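Local coordinates for DUF1460 domain-containing protein (PDB 2IM9) that is of unknown function but belongs to an N-acetylmuramoyl-L-alanine amidase-like family of the peptidase CA clan, so it may act on cell-wall peptidoglycan, at residues Val99-Val102 with Leu103-Leu107; Thr121-Asn125 with Gly126-Tyr130; Ser138-Trp141 with Asn142-Gln146. All blocks are in the same frame, centred on the assembly; numbering follows the deposited sequence.

Contact 1: Val99-Val102 with Leu103-Leu107; sequences VNTV and LSLAL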
# COMPACT_ATOMS: atom_id res chain seq x y z
N VAL A 99 1.52 -4.57 -1.94
CA VAL A 99 1.98 -3.56 -2.90
C VAL A 99 3.47 -3.24 -2.65
O VAL A 99 4.26 -3.19 -3.60
CB VAL A 99 1.06 -2.33 -2.84
CG1 VAL A 99 1.68 -1.14 -3.56
CG2 VAL A 99 -0.28 -2.68 -3.49
N ASN A 100 3.84 -3.07 -1.39
CA ASN A 100 5.23 -2.77 -1.04
C ASN A 100 6.19 -3.88 -1.48
O ASN A 100 7.28 -3.61 -2.00
CB ASN A 100 5.36 -2.58 0.47
CG ASN A 100 5.03 -1.16 0.90
OD1 ASN A 100 5.28 -0.21 0.18
ND2 ASN A 100 4.48 -1.02 2.11
N THR A 101 5.78 -5.11 -1.25
CA THR A 101 6.65 -6.25 -1.58
C THR A 101 6.79 -6.37 -3.10
O THR A 101 7.91 -6.48 -3.62
CB THR A 101 6.12 -7.54 -0.98
OG1 THR A 101 6.08 -7.40 0.44
CG2 THR A 101 7.05 -8.69 -1.35
N VAL A 102 5.67 -6.30 -3.82
CA VAL A 102 5.72 -6.41 -5.29
C VAL A 102 6.58 -5.30 -5.91
O VAL A 102 7.46 -5.57 -6.73
CB VAL A 102 4.32 -6.44 -5.92
CG1 VAL A 102 4.43 -6.30 -7.45
CG2 VAL A 102 3.59 -7.73 -5.53
N LEU A 103 6.32 -4.05 -5.51
CA LEU A 103 7.09 -2.92 -6.03
C LEU A 103 8.58 -3.06 -5.78
O LEU A 103 9.39 -2.86 -6.69
CB LEU A 103 6.59 -1.59 -5.45
CG LEU A 103 5.23 -1.13 -5.97
CD1 LEU A 103 4.82 0.16 -5.25
CD2 LEU A 103 5.23 -0.97 -7.50
N SER A 104 8.94 -3.44 -4.55
CA SER A 104 10.36 -3.57 -4.20
C SER A 104 11.03 -4.72 -4.95
O SER A 104 12.18 -4.58 -5.35
CB SER A 104 10.53 -3.72 -2.68
OG SER A 104 9.96 -2.60 -2.01
N LEU A 105 10.32 -5.83 -5.17
CA LEU A 105 10.86 -6.92 -6.01
C LEU A 105 11.03 -6.44 -7.46
O LEU A 105 12.04 -6.73 -8.10
CB LEU A 105 9.95 -8.17 -5.99
CG LEU A 105 9.97 -8.98 -4.68
CD1 LEU A 105 8.74 -9.87 -4.57
CD2 LEU A 105 11.27 -9.81 -4.59
N ALA A 106 10.05 -5.70 -7.95
CA ALA A 106 10.09 -5.25 -9.35
C ALA A 106 11.21 -4.26 -9.59
O ALA A 106 11.78 -4.23 -10.68
CB ALA A 106 8.74 -4.65 -9.77
N LEU A 107 11.52 -3.46 -8.58
CA LEU A 107 12.54 -2.43 -8.70
C LEU A 107 13.97 -2.95 -8.58
O LEU A 107 14.90 -2.26 -8.99
CB LEU A 107 12.33 -1.38 -7.62
CG LEU A 107 11.15 -0.43 -7.81
CD1 LEU A 107 11.05 0.40 -6.55
CD2 LEU A 107 11.36 0.44 -9.04
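From Val99 to Ala106 the backbone forms regular alpha-helical turns, with Leu103 N bonded to Val99 O at 2.9 Å and an N-H...O angle of 168°, and Leu105 N and Ala106 N bonded in the same i to i+4 pattern to Thr101 O and Val102 O. This is the larger, C-terminal part of helix 95-107 in the amidase-like fold, and the residues that touch are buried. Asn100 O takes two bonds. Ser104 N donates to it at 3.0 Å, and Ser104 OG donates to it at 2.9 Å. The two donors reach the oxygen from opposite faces of its carbonyl plane. The serine hydroxyl can fold back this way because OG lies beside its own backbone N, anti to the carbonyl carbon (chi1 -57°). A buried hydroxyl is thus satisfied within the helix.

Side chains one turn apart lie alongside each other. Val99 and Leu103 point the same way, and both touch Phe271 of strand 264-275. On another flank, Thr101 and Leu105 also run side by side. Thr101 offers its methyl group to Leu105, while its OG1 bonds back to Thr97 O. Leu105 also packs on Phe114 of helix 111-122. The methyl CG2 of Thr101 meets CD1 of Leu105 at 3.8 Å, and CG1 of Val99 meets CD1 of Leu103 at the same distance.

Contact 2: Thr121-Asn125 with Gly126-Tyr130; sequences TRYKN and GKRSY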
# COMPACT_ATOMS: atom_id res chain seq x y z
N THR A 121 11.14 1.87 0.86
CA THR A 121 9.75 2.08 0.47
C THR A 121 8.84 2.06 1.71
O THR A 121 7.85 2.80 1.76
CB THR A 121 9.29 1.00 -0.56
OG1 THR A 121 10.17 1.01 -1.70
CG2 THR A 121 7.89 1.31 -1.07
N ARG A 122 9.20 1.22 2.68
CA ARG A 122 8.38 1.01 3.89
C ARG A 122 8.60 2.07 4.95
O ARG A 122 7.69 2.34 5.73
CB ARG A 122 8.67 -0.35 4.53
CG ARG A 122 8.11 -1.53 3.77
CD ARG A 122 8.29 -2.79 4.66
NE ARG A 122 7.36 -2.76 5.80
CZ ARG A 122 7.67 -3.15 7.03
NH1 ARG A 122 8.91 -3.60 7.30
NH2 ARG A 122 6.75 -3.09 8.00
N TYR A 123 9.81 2.65 4.97
CA TYR A 123 10.22 3.59 6.02
C TYR A 123 10.71 4.90 5.44
O TYR A 123 11.41 4.91 4.44
CB TYR A 123 11.35 3.01 6.87
CG TYR A 123 10.97 1.72 7.57
CD1 TYR A 123 10.34 1.74 8.81
CD2 TYR A 123 11.24 0.50 6.98
CE1 TYR A 123 9.97 0.55 9.45
CE2 TYR A 123 10.89 -0.69 7.60
CZ TYR A 123 10.25 -0.66 8.82
OH TYR A 123 9.93 -1.84 9.42
N LYS A 124 10.38 5.99 6.10
CA LYS A 124 10.93 7.30 5.75
C LYS A 124 12.46 7.28 5.77
O LYS A 124 13.08 6.94 6.79
CB LYS A 124 10.39 8.35 6.71
CG LYS A 124 10.78 9.77 6.37
CD LYS A 124 10.46 10.72 7.50
CE LYS A 124 11.06 12.10 7.24
NZ LYS A 124 10.63 13.08 8.30
N ASN A 125 13.07 7.64 4.63
CA ASN A 125 14.54 7.60 4.42
C ASN A 125 15.22 6.27 4.71
O ASN A 125 16.45 6.22 4.97
CB ASN A 125 15.24 8.72 5.20
CG ASN A 125 14.66 10.09 4.87
OD1 ASN A 125 14.48 10.44 3.70
ND2 ASN A 125 14.36 10.86 5.92
N GLY A 126 14.45 5.18 4.66
CA GLY A 126 14.98 3.84 4.91
C GLY A 126 15.50 3.62 6.32
O GLY A 126 16.27 2.69 6.57
N LYS A 127 15.08 4.47 7.25
CA LYS A 127 15.53 4.33 8.64
C LYS A 127 14.49 3.52 9.41
O LYS A 127 13.37 3.98 9.66
CB LYS A 127 15.75 5.71 9.27
CG LYS A 127 16.83 6.54 8.54
CD LYS A 127 17.04 7.89 9.22
CE LYS A 127 18.30 8.60 8.69
NZ LYS A 127 18.04 9.60 7.61
N ARG A 128 14.85 2.29 9.77
CA ARG A 128 13.89 1.34 10.34
C ARG A 128 13.48 1.66 11.77
O ARG A 128 14.30 1.61 12.71
CB ARG A 128 14.46 -0.08 10.28
CG ARG A 128 13.53 -1.15 10.88
CD ARG A 128 14.30 -2.44 11.25
NE ARG A 128 15.26 -2.83 10.21
CZ ARG A 128 14.93 -3.18 8.97
NH1 ARG A 128 15.88 -3.52 8.10
NH2 ARG A 128 13.66 -3.19 8.58
N SER A 129 12.20 1.98 11.94
CA SER A 129 11.63 2.18 13.28
C SER A 129 10.13 2.22 13.14
O SER A 129 9.61 2.53 12.06
CB SER A 129 12.14 3.48 13.92
OG SER A 129 11.54 4.61 13.29
N TYR A 130 9.42 1.90 14.23
CA TYR A 130 7.96 1.99 14.21
C TYR A 130 7.49 3.38 13.75
O TYR A 130 6.64 3.48 12.87
CB TYR A 130 7.34 1.62 15.56
CG TYR A 130 5.83 1.45 15.43
CD1 TYR A 130 5.28 0.21 15.18
CD2 TYR A 130 4.98 2.56 15.48
CE1 TYR A 130 3.91 0.05 15.04
CE2 TYR A 130 3.59 2.42 15.33
CZ TYR A 130 3.07 1.16 15.10
OH TYR A 130 1.71 1.00 14.92
O HOH W 1 11.78 -3.78 5.71
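Tyr123 and Arg128 meet with Arg128 CA and CG over one face of the phenol ring. Arg128 CA sits 4.0 Å from the centroid of the Tyr123 ring and 14° off the ring normal, a CH-pi contact. Further out, Arg128 CG passes 3.9 Å from Tyr123 CZ. The arginine chain then bends at chi3 (-43°), and its guanidinium plane stands 85° from the ring plane. It is therefore not stacked on the tyrosine. At the ring edge, near its plane, Ser129 O lies 3.3 Å from Tyr123 CE1.

The chain has just left helix 111-122 and makes two overlapping beta-turns. Gly126 N bonds to Tyr123 O at 3.1 Å, closing a turn close to type II. Lys127 N bonds to Lys124 O at 3.2 Å, closing one close to type I'. In both, the donor stands above the carbonyl plane. Asn125 and Gly126 have positive phi, which suits the glycine. The turns bring 127-129 back against the tyrosine.

Water 1 accepts from Arg122 NH1 at 3.3 Å and, weakly, from Arg128 NH2. Arg122 NH1 also bonds to Gly75 O, and the tyrosine hydroxyl to Glu76. Arg122 NH1 lies 4.9 Å from the like-charged Arg128 NH2. The shared water probably eases their repulsion, while the tyrosine face gives CA and CG of Arg128 an apolar surface.

Contact 3: Ser138-Trp141 with Asn142-Gln146; sequences SIDW and NNYNQ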
# COMPACT_ATOMS: atom_id res chain seq x y z
N SER A 138 -1.53 8.16 2.48
CA SER A 138 -1.45 9.48 1.83
C SER A 138 -0.23 10.27 2.30
O SER A 138 0.73 10.48 1.53
CB SER A 138 -2.74 10.27 2.01
OG SER A 138 -3.04 10.48 3.38
N ILE A 139 -0.24 10.68 3.56
CA ILE A 139 0.73 11.66 4.03
C ILE A 139 2.12 11.08 4.28
O ILE A 139 3.11 11.83 4.34
CB ILE A 139 0.21 12.43 5.27
CG1 ILE A 139 -0.12 11.46 6.39
CG2 ILE A 139 -1.04 13.24 4.90
CD1 ILE A 139 0.55 11.81 7.67
N ASP A 140 2.20 9.76 4.43
CA ASP A 140 3.49 9.08 4.53
C ASP A 140 3.89 8.43 3.20
O ASP A 140 4.84 8.85 2.56
CB ASP A 140 3.48 8.00 5.61
CG ASP A 140 3.28 8.55 7.01
OD1 ASP A 140 3.76 9.66 7.32
OD2 ASP A 140 2.67 7.82 7.81
N TRP A 141 3.16 7.39 2.81
CA TRP A 141 3.63 6.52 1.73
C TRP A 141 3.61 7.22 0.38
O TRP A 141 4.66 7.27 -0.31
CB TRP A 141 2.78 5.24 1.66
CG TRP A 141 3.36 4.13 0.81
CD1 TRP A 141 4.36 3.26 1.16
CD2 TRP A 141 2.93 3.74 -0.50
NE1 TRP A 141 4.61 2.38 0.14
CE2 TRP A 141 3.75 2.65 -0.90
CE3 TRP A 141 1.97 4.22 -1.39
CZ2 TRP A 141 3.61 2.02 -2.14
CZ3 TRP A 141 1.82 3.59 -2.63
CH2 TRP A 141 2.64 2.49 -2.99
N ASN A 142 2.45 7.74 -0.02
CA ASN A 142 2.39 8.49 -1.28
C ASN A 142 3.40 9.65 -1.25
O ASN A 142 4.18 9.82 -2.20
CB ASN A 142 1.00 9.08 -1.50
CG ASN A 142 -0.03 8.06 -1.93
OD1 ASN A 142 0.27 6.89 -2.16
ND2 ASN A 142 -1.27 8.51 -2.07
N ASN A 143 3.38 10.43 -0.18
CA ASN A 143 4.22 11.63 -0.11
C ASN A 143 5.71 11.31 -0.27
O ASN A 143 6.39 11.86 -1.16
CB ASN A 143 3.96 12.36 1.21
CG ASN A 143 4.87 13.54 1.41
OD1 ASN A 143 4.81 14.51 0.67
ND2 ASN A 143 5.74 13.45 2.42
N TYR A 144 6.20 10.40 0.55
CA TYR A 144 7.62 10.06 0.55
C TYR A 144 8.06 9.33 -0.70
O TYR A 144 9.16 9.59 -1.22
CB TYR A 144 8.03 9.31 1.83
CG TYR A 144 8.02 10.20 3.05
CD1 TYR A 144 8.76 11.38 3.08
CD2 TYR A 144 7.26 9.87 4.17
CE1 TYR A 144 8.74 12.22 4.18
CE2 TYR A 144 7.24 10.70 5.29
CZ TYR A 144 7.98 11.87 5.28
OH TYR A 144 7.98 12.70 6.38
N ASN A 145 7.21 8.44 -1.22
CA ASN A 145 7.60 7.68 -2.41
C ASN A 145 7.50 8.51 -3.69
O ASN A 145 8.19 8.22 -4.67
CB ASN A 145 6.90 6.32 -2.46
CG ASN A 145 7.45 5.35 -1.43
OD1 ASN A 145 8.65 5.08 -1.40
ND2 ASN A 145 6.58 4.82 -0.56
N GLN A 146 6.66 9.55 -3.68
CA GLN A 146 6.63 10.51 -4.77
C GLN A 146 7.87 11.39 -4.70
O GLN A 146 8.55 11.59 -5.72
CB GLN A 146 5.36 11.36 -4.74
CG GLN A 146 4.12 10.64 -5.25
CD GLN A 146 2.81 11.30 -4.80
OE1 GLN A 146 1.72 10.71 -4.93
NE2 GLN A 146 2.92 12.49 -4.24
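Trp141 presents one face of its indole to the side-chain amide of Asn145, one turn further along. Asn145 ND2 stands 3.1 Å above the ring plane, offset toward the rim, and lies 3.2 Å from Trp141 CD1. The amide is not laid flat on the indole, as the two planes are 70° apart. The same nitrogen makes a weak bond to Trp141 O at 3.1 Å, and a second weak bond to Thr121 O at the end of helix 111-122. Trp141 O also takes the backbone N of Asn145 at 2.9 Å. Asn145 CG lies beside its own backbone N (chi1 -72°), which brings the amide back over the preceding turn. Asn145 OD1 bonds to Arg148, and Trp141 NE1 bonds to Asn100 OD1 in helix 95-107.

These residues lie on helix 137-147. It touches helix 95-107 through Trp141, strand 151-153 through Trp141, Asn145 and Gln146, and strand 214-223 through Ser138 and Ile139. Both strands belong to the antiparallel sheet. Near its start the helix has a wider pi-type turn. There Asn143 N bonds to Ser138 O, five residues back, at 3.2 Å. Alpha-helical pairing then resumes, with Tyr144 N bonded to Asp140 O.

On another flank Asp140 and Tyr144 lie side by side, pointing the same way, in one of two modelled positions of the tyrosine. There Asp140 OD1 comes within 4.2 Å of Tyr144 CE2. The carboxylate is held by a salt bridge from OD1 to Lys176 and a bond from OD2 to the backbone N of Phe136.

How the contacts relate
The three contacts follow one another in series along the chain, on helix 95-107, at the end of helix 111-122 and in the loop after it, and on helix 137-147. Their centres are about 15 Å apart for contacts 1 and 2, about 15 Å for contacts 1 and 3, and about 12 Å for contacts 2 and 3. All three are part of the amidase-like fold. Contacts 1 and 3 join through Trp141, whose indole packs on Val99 and Leu103. Thr121 of contact 2 meets Asn100 and Ser104 of contact 1, and its carbonyl faces Asn145 and Trp141 of contact 3. Three successive helices thus pack together, with the first and third also touching strands of the antiparallel sheet.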